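Local atomic coordinates of domain of Unknown Function with a Cystatin-Like Fold (Nostoc punctiforme, PDB entry 2RGQ), a protein that is of unknown function but adopts a cystatin-like fold of the SnoaL-like family, which belongs to the NTF2 clan. Residues E53-Q56 with G57-M61; T64-G68 with K69-S73. All blocks are in the same frame, centred on the assembly; numbering follows the deposited sequence. Where two conformers were deposited one is given.

Contact 1 of 2, residues E53-Q56 with G57-M61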
ATOM      1  N   GLU B  53      22.601 -16.334  10.163  1.00 13.58           N
ATOM      2  CA  GLU B  53      23.021 -15.084   9.526  1.00 13.87           C
ATOM      3  C   GLU B  53      21.872 -14.110   9.419  1.00 12.55           C
ATOM      4  O   GLU B  53      22.116 -12.906   9.544  1.00 13.63           O
ATOM      5  CB  GLU B  53      23.623 -15.273   8.138  1.00 15.22           C
ATOM      6  CG  GLU B  53      24.911 -16.098   8.119  1.00 18.33           C
ATOM      7  CD  GLU B  53      25.589 -16.108   6.747  1.00 21.23           C
ATOM      8  OE1 GLU B  53      24.987 -15.561   5.771  1.00 18.96           O
ATOM      9  OE2 GLU B  53      26.743 -16.642   6.666  1.00 22.02           O
ATOM     10  N   LEU B  54      20.652 -14.593   9.182  1.00 11.03           N
ATOM     11  CA  LEU B  54      19.501 -13.662   9.072  1.00 10.26           C
ATOM     12  C   LEU B  54      19.266 -12.980  10.416  1.00  9.83           C
ATOM     13  O   LEU B  54      18.986 -11.757  10.485  1.00 10.06           O
ATOM     14  CB  LEU B  54      18.227 -14.373   8.567  1.00 10.52           C
ATOM     15  CG  LEU B  54      18.191 -14.813   7.072  1.00 10.19           C
ATOM     16  CD1 LEU B  54      17.121 -15.908   6.820  1.00 12.19           C
ATOM     17  CD2 LEU B  54      18.045 -13.605   6.088  1.00 11.42           C
ATOM     18  N   ARG B  55      19.344 -13.767  11.487  1.00 10.96           N
ATOM     19  CA  ARG B  55      19.198 -13.223  12.845  1.00 12.56           C
ATOM     20  C   ARG B  55      20.248 -12.126  13.114  1.00 12.53           C
ATOM     21  O   ARG B  55      19.913 -11.067  13.586  1.00 12.70           O
ATOM     22  CB  ARG B  55      19.332 -14.333  13.887  1.00 13.19           C
ATOM     23  CG  ARG B  55      19.181 -13.896  15.357  1.00 15.87           C
ATOM     24  CD  ARG B  55      19.447 -15.080  16.265  1.00 17.01           C
ATOM     25  NE  ARG B  55      18.426 -16.115  16.119  1.00 19.39           N
ATOM     26  CZ  ARG B  55      17.255 -16.135  16.735  1.00 19.04           C
ATOM     27  NH1 ARG B  55      16.886 -15.179  17.569  1.00 20.33           N
ATOM     28  NH2 ARG B  55      16.431 -17.130  16.485  1.00 22.77           N
ATOM     29  N   GLN B  56      21.514 -12.400  12.844  1.00 13.34           N
ATOM     30  CA  GLN B  56      22.568 -11.377  13.003  1.00 12.79           C
ATOM     31  C   GLN B  56      22.344 -10.148  12.112  1.00 11.31           C
ATOM     32  O   GLN B  56      22.522  -9.012  12.551  1.00  9.16           O
ATOM     33  CB  GLN B  56      23.963 -11.967  12.701  1.00 12.83           C
ATOM     34  CG  GLN B  56      24.462 -13.023  13.668  1.00 14.48           C
ATOM     35  CD  GLN B  56      24.524 -12.524  15.116  1.00 15.92           C
ATOM     36  OE1 GLN B  56      25.089 -11.460  15.419  1.00 15.28           O
ATOM     37  NE2 GLN B  56      23.929 -13.306  16.015  1.00 18.97           N
ATOM     38  N   GLY B  57      21.993 -10.392  10.848  1.00 10.33           N
ATOM     39  CA  GLY B  57      21.672  -9.343   9.895  1.00 10.73           C
ATOM     40  C   GLY B  57      20.545  -8.410  10.347  1.00 11.56           C
ATOM     41  O   GLY B  57      20.588  -7.210  10.134  1.00 11.28           O
ATOM     42  N   PHE B  58      19.532  -8.997  10.959  1.00 10.27           N
ATOM     43  CA  PHE B  58      18.400  -8.289  11.503  1.00 10.49           C
ATOM     44  C   PHE B  58      18.879  -7.205  12.488  1.00 10.51           C
ATOM     45  O   PHE B  58      18.590  -6.022  12.303  1.00 11.16           O
ATOM     46  CB  PHE B  58      17.497  -9.315  12.159  1.00 11.76           C
ATOM     47  CG  PHE B  58      16.256  -8.760  12.777  1.00 10.56           C
ATOM     48  CD1 PHE B  58      15.153  -8.520  12.004  1.00 11.71           C
ATOM     49  CD2 PHE B  58      16.169  -8.554  14.147  1.00 11.79           C
ATOM     50  CE1 PHE B  58      13.989  -8.098  12.584  1.00 12.49           C
ATOM     51  CE2 PHE B  58      14.971  -8.095  14.727  1.00 12.32           C
ATOM     52  CZ  PHE B  58      13.920  -7.872  13.952  1.00 11.72           C
ATOM     53  N   TYR B  59      19.703  -7.604  13.466  1.00 12.41           N
ATOM     54  CA  TYR B  59      20.236  -6.656  14.457  1.00 12.66           C
ATOM     55  C   TYR B  59      21.210  -5.648  13.830  1.00 12.11           C
ATOM     56  O   TYR B  59      21.148  -4.441  14.173  1.00 10.51           O
ATOM     57  CB  TYR B  59      20.854  -7.388  15.654  1.00 16.70           C
ATOM     58  CG  TYR B  59      19.765  -8.120  16.405  1.00 18.68           C
ATOM     59  CD1 TYR B  59      18.762  -7.396  17.058  1.00 21.22           C
ATOM     60  CD2 TYR B  59      19.698  -9.480  16.433  1.00 20.91           C
ATOM     61  CE1 TYR B  59      17.730  -8.014  17.714  1.00 22.71           C
ATOM     62  CE2 TYR B  59      18.669 -10.124  17.125  1.00 22.15           C
ATOM     63  CZ  TYR B  59      17.676  -9.368  17.746  1.00 23.05           C
ATOM     64  OH  TYR B  59      16.615  -9.935  18.440  1.00 25.77           O
ATOM     65  N   ALA B  60      22.036  -6.122  12.890  1.00 10.83           N
ATOM     66  CA  ALA B  60      22.978  -5.269  12.140  1.00 10.92           C
ATOM     67  C   ALA B  60      22.253  -4.175  11.376  1.00 11.41           C
ATOM     68  O   ALA B  60      22.620  -3.008  11.442  1.00  9.29           O
ATOM     69  CB  ALA B  60      23.841  -6.126  11.205  1.00 11.68           C
HETATM   70  N   MSE B  61      21.172  -4.541  10.680  1.00 12.91           N
HETATM   71  CA  MSE B  61      20.376  -3.529   9.965  1.00 14.17           C
HETATM   72  C   MSE B  61      19.738  -2.554  10.907  1.00 13.37           C
HETATM   73  O   MSE B  61      19.790  -1.369  10.667  1.00 13.08           O
HETATM   74  CB  MSE B  61      19.317  -4.168   9.084  1.00 13.68           C
HETATM   75  CG  MSE B  61      19.950  -4.902   7.938  1.00 15.01           C
HETATM   76 SE   MSE B  61      18.605  -5.602   6.754  0.75 20.81          SE
HETATM   77  CE  MSE B  61      17.594  -6.761   7.949  1.00 18.43           C
TER
HETATM   78  O   HOH W   1      18.308 -12.730  19.010  1.00 43.04           O

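Contact 2 of 2, residues T64-G68 with K69-S73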
ATOM      1  N   THR B  64      22.421  -0.103  12.135  1.00 18.17           N
ATOM      2  CA  THR B  64      23.036   0.778  11.141  1.00 19.65           C
ATOM      3  C   THR B  64      22.044   1.756  10.519  1.00 19.64           C
ATOM      4  O   THR B  64      22.368   2.924  10.342  1.00 20.89           O
ATOM      5  CB  THR B  64      23.793  -0.043  10.058  1.00 19.89           C
ATOM      6  OG1 THR B  64      22.933  -1.004   9.464  1.00 23.40           O
ATOM      7  CG2 THR B  64      24.921  -0.801  10.670  1.00 21.69           C
ATOM      8  N   PHE B  65      20.831   1.308  10.210  1.00 18.49           N
ATOM      9  CA  PHE B  65      19.855   2.203   9.584  1.00 18.71           C
ATOM     10  C   PHE B  65      18.369   1.927   9.773  1.00 17.06           C
ATOM     11  O   PHE B  65      17.591   2.848   9.563  1.00 19.56           O
ATOM     12  CB  PHE B  65      20.114   2.280   8.053  1.00 19.76           C
ATOM     13  CG  PHE B  65      20.142   0.936   7.365  1.00 21.85           C
ATOM     14  CD1 PHE B  65      18.975   0.284   6.993  1.00 24.07           C
ATOM     15  CD2 PHE B  65      21.349   0.327   7.075  1.00 22.89           C
ATOM     16  CE1 PHE B  65      19.022  -0.964   6.364  1.00 25.06           C
ATOM     17  CE2 PHE B  65      21.404  -0.917   6.451  1.00 23.68           C
ATOM     18  CZ  PHE B  65      20.251  -1.558   6.096  1.00 23.14           C
ATOM     19  N   ALA B  66      17.965   0.722  10.193  1.00 14.06           N
ATOM     20  CA  ALA B  66      16.563   0.341  10.134  1.00 12.73           C
ATOM     21  C   ALA B  66      15.708   0.579  11.386  1.00 10.53           C
ATOM     22  O   ALA B  66      14.485   0.446  11.324  1.00 13.31           O
ATOM     23  CB  ALA B  66      16.461  -1.170   9.665  1.00 12.90           C
ATOM     24  N   ARG B  67      16.325   0.949  12.509  1.00 11.95           N
ATOM     25  CA  ARG B  67      15.612   1.178  13.757  1.00 11.64           C
ATOM     26  C   ARG B  67      14.839   2.503  13.801  1.00 12.46           C
ATOM     27  O   ARG B  67      15.287   3.505  13.299  1.00 13.05           O
ATOM     28  CB  ARG B  67      16.599   1.105  14.946  1.00 11.96           C
ATOM     29  CG  ARG B  67      16.011   1.362  16.328  1.00 13.29           C
ATOM     30  CD  ARG B  67      16.943   0.952  17.472  1.00 14.14           C
ATOM     31  NE  ARG B  67      17.069  -0.504  17.658  1.00 16.35           N
ATOM     32  CZ  ARG B  67      18.135  -1.269  17.394  1.00 16.63           C
ATOM     33  NH1 ARG B  67      19.264  -0.776  16.927  1.00 16.86           N
ATOM     34  NH2 ARG B  67      18.079  -2.581  17.635  1.00 16.37           N
ATOM     35  N   GLY B  68      13.682   2.478  14.436  1.00 10.54           N
ATOM     36  CA  GLY B  68      12.902   3.685  14.652  1.00 11.81           C
ATOM     37  C   GLY B  68      12.140   4.214  13.465  1.00 11.62           C
ATOM     38  O   GLY B  68      11.848   5.440  13.411  1.00 11.68           O
ATOM     39  N   LYS B  69      11.712   3.286  12.581  1.00 12.48           N
ATOM     40  CA  LYS B  69      11.055   3.616  11.348  1.00 12.17           C
ATOM     41  C   LYS B  69       9.720   2.902  11.157  1.00 10.88           C
ATOM     42  O   LYS B  69       9.294   2.099  11.984  1.00 10.65           O
ATOM     43  CB  LYS B  69      11.921   3.165  10.149  1.00 12.14           C
ATOM     44  CG  LYS B  69      13.438   3.521  10.155  1.00 12.43           C
ATOM     45  CD  LYS B  69      13.733   5.023  10.362  1.00 12.11           C
ATOM     46  CE  LYS B  69      15.187   5.391  10.073  1.00 13.93           C
ATOM     47  NZ  LYS B  69      15.492   6.776  10.539  1.00 14.56           N
ATOM     48  N   ARG B  70       9.070   3.279  10.067  1.00  9.97           N
ATOM     49  CA  ARG B  70       7.973   2.528   9.492  1.00 10.27           C
ATOM     50  C   ARG B  70       8.438   2.210   8.079  1.00 10.45           C
ATOM     51  O   ARG B  70       8.732   3.112   7.311  1.00 10.43           O
ATOM     52  CB  ARG B  70       6.656   3.290   9.455  1.00 12.81           C
ATOM     53  CG  ARG B  70       5.952   3.522  10.809  1.00 13.17           C
ATOM     54  CD  ARG B  70       5.613   2.219  11.501  1.00 14.97           C
ATOM     55  NE  ARG B  70       5.087   2.449  12.835  1.00 16.76           N
ATOM     56  CZ  ARG B  70       5.050   1.532  13.802  1.00 16.86           C
ATOM     57  NH1 ARG B  70       5.440   0.265  13.609  1.00 15.70           N
ATOM     58  NH2 ARG B  70       4.565   1.887  14.979  1.00 16.67           N
ATOM     59  N   HIS B  71       8.621   0.929   7.811  1.00  9.62           N
ATOM     60  CA  HIS B  71       8.904   0.375   6.488  1.00 11.57           C
ATOM     61  C   HIS B  71       7.588  -0.071   5.839  1.00 13.33           C
ATOM     62  O   HIS B  71       6.911  -0.941   6.361  1.00 11.48           O
ATOM     63  CB  HIS B  71       9.817  -0.837   6.630  1.00 10.67           C
ATOM     64  CG  HIS B  71      11.217  -0.510   7.030  1.00 10.74           C
ATOM     65  ND1 HIS B  71      11.571  -0.240   8.331  1.00 11.11           N
ATOM     66  CD2 HIS B  71      12.367  -0.436   6.309  1.00 12.59           C
ATOM     67  CE1 HIS B  71      12.869  -0.008   8.391  1.00 11.63           C
ATOM     68  NE2 HIS B  71      13.380  -0.139   7.184  1.00 12.54           N
ATOM     69  N   CYS B  72       7.223   0.525   4.702  1.00 13.52           N
ATOM     70  CA  CYS B  72       5.941   0.252   4.031  1.00 14.44           C
ATOM     71  C   CYS B  72       6.153  -0.341   2.662  1.00 15.28           C
ATOM     72  O   CYS B  72       6.995   0.138   1.913  1.00 12.73           O
ATOM     73  CB  CYS B  72       5.125   1.532   3.850  1.00 16.74           C
ATOM     74  SG  CYS B  72       4.884   2.498   5.313  1.00 18.88           S
ATOM     75  N   SER B  73       5.357  -1.379   2.374  1.00 15.22           N
ATOM     76  CA  SER B  73       5.358  -2.082   1.102  0.50 16.26           C
ATOM     77  C   SER B  73       4.213  -1.566   0.224  1.00 15.76           C
ATOM     78  O   SER B  73       3.096  -1.363   0.721  1.00 17.46           O
ATOM     79  CB  SER B  73       5.204  -3.592   1.347  0.50 16.25           C
ATOM     80  OG  SER B  73       5.180  -4.332   0.142  0.50 16.32           O
TER
HETATM   81  O   HOH W   2      18.627   5.898  10.794  1.00 33.48           O
HETATM   82  O   HOH W   3      12.101   0.403  12.496  1.00 12.85           O
HETATM   83  O   HOH W   4      15.316   6.435  13.445  1.00 21.71           O

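Contact 1 of 2, residues E53-Q56 with G57-M61
R55 and Y59, an i to i+4 side-chain pair on one helix, run side by side and point the same way, with the guanidinium and phenol planes 31° apart. The arginine touches the ring through its aliphatic part, CG of R55 lying 4.2 Å from CE2 of Y59. Its CG stands anti to the backbone N (chi1 -179°), which sends the chain out alongside the ring before it bends at chi3. A water joins the two ends: it sits in plane at the guanidinium edge, 3.2 Å from NH1 of R55, and reaches OH of Y59 more weakly at 3.3 Å. At the root of the pair, CD2 of Y59 comes 3.3 Å from O of R55, obliquely to the ring; the bond from N of Y59 to that carbonyl is weak at 3.5 Å. One face of the Y59 ring is met by F58, whose CD2 lies 3.8 Å above the ring plane, over its centre. With an alanine here instead of Y59, the R55 methylenes are likely to lose their flat neighbour and the water its phenol partner. Firmer helical bonds flank this pair, N of G57 to O of E53 at 2.8 Å and N of A60 to O of Q56 at 3.0 Å. R55 also forms a salt bridge with E29. L54 packs on L32 and L41, M61 on Y31 and L41, so one side of helix 51-66 rests on helix 28-32 and strand 39-43.

Contact 2 of 2, residues T64-G68 with K69-S73
K69 folds back over the end of the helix because its first two torsions both turn sharply: CG lies beside the backbone N, anti to the carbonyl carbon (chi1 -47°), and the chain bends again at chi2 (-54°) before running out extended. Its methylenes therefore pass along a row of backbone carbonyls, with CG of K69 3.5 Å from O of A66 and CE of K69 3.5 Å from O of F65. H71, two residues along the strand, also reaches the last helical turn. Its CE1 meets O of A66 edge-on at 3.4 Å, the oxygen lying in the plane of the imidazole, and the same ring carbon is 4.0 Å from CB of A66.

No direct hydrogen bond spans the turn; waters do the bridging. One water lies 2.7 Å from O of A66 and accepts from N of K69 at 2.9 Å. Another joins O of R67 to the ammonium, 2.9 Å from NZ of K69, and a third links NZ weakly to O of F65. R67 is the first residue to leave helical geometry, and G68, with a positive phi of 77°, carries the chain round into strand 69-80, an outermost strand of the mixed sheet of this cystatin-like fold.

NZ of K69 is also bonded to N95 on strand 84-95, and ND1 of H71 to D24 on helix 6-25, so the two side chains lying against the helix end have polar atoms held by other parts of the fold. R70 makes a salt bridge with D128 of the second subunit. Chemically, the helix ends with its carbonyls facing a lysine, an imidazole C-H probably polarised by the ring nitrogens beside it, and ordered water; the positive ammonium probably offsets part of the negative end of the helix dipole.

How the contacts relate
Contacts 1 and 2 follow one another along helix 51-66, their centres about 14 Å apart. Contact 1 lies within the helix; contact 2 takes in its last turn and the start of strand 69-80. They meet directly where N of A66 probably hydrogen-bonds to O of M61 at 2.8 Å, a wider pi-type turn at the helix end. OG1 of T64, in contact 2, hydrogen-bonds to O of A60, in contact 1. No active site has been assigned, so neither contact can be tied to one. A glycerol, probably from the crystallisation liquor, lies about 4 Å from the side chain of Y59, and one lies about 4 Å from that of R67; a potassium ion is about 12 Å from the side chain of K69.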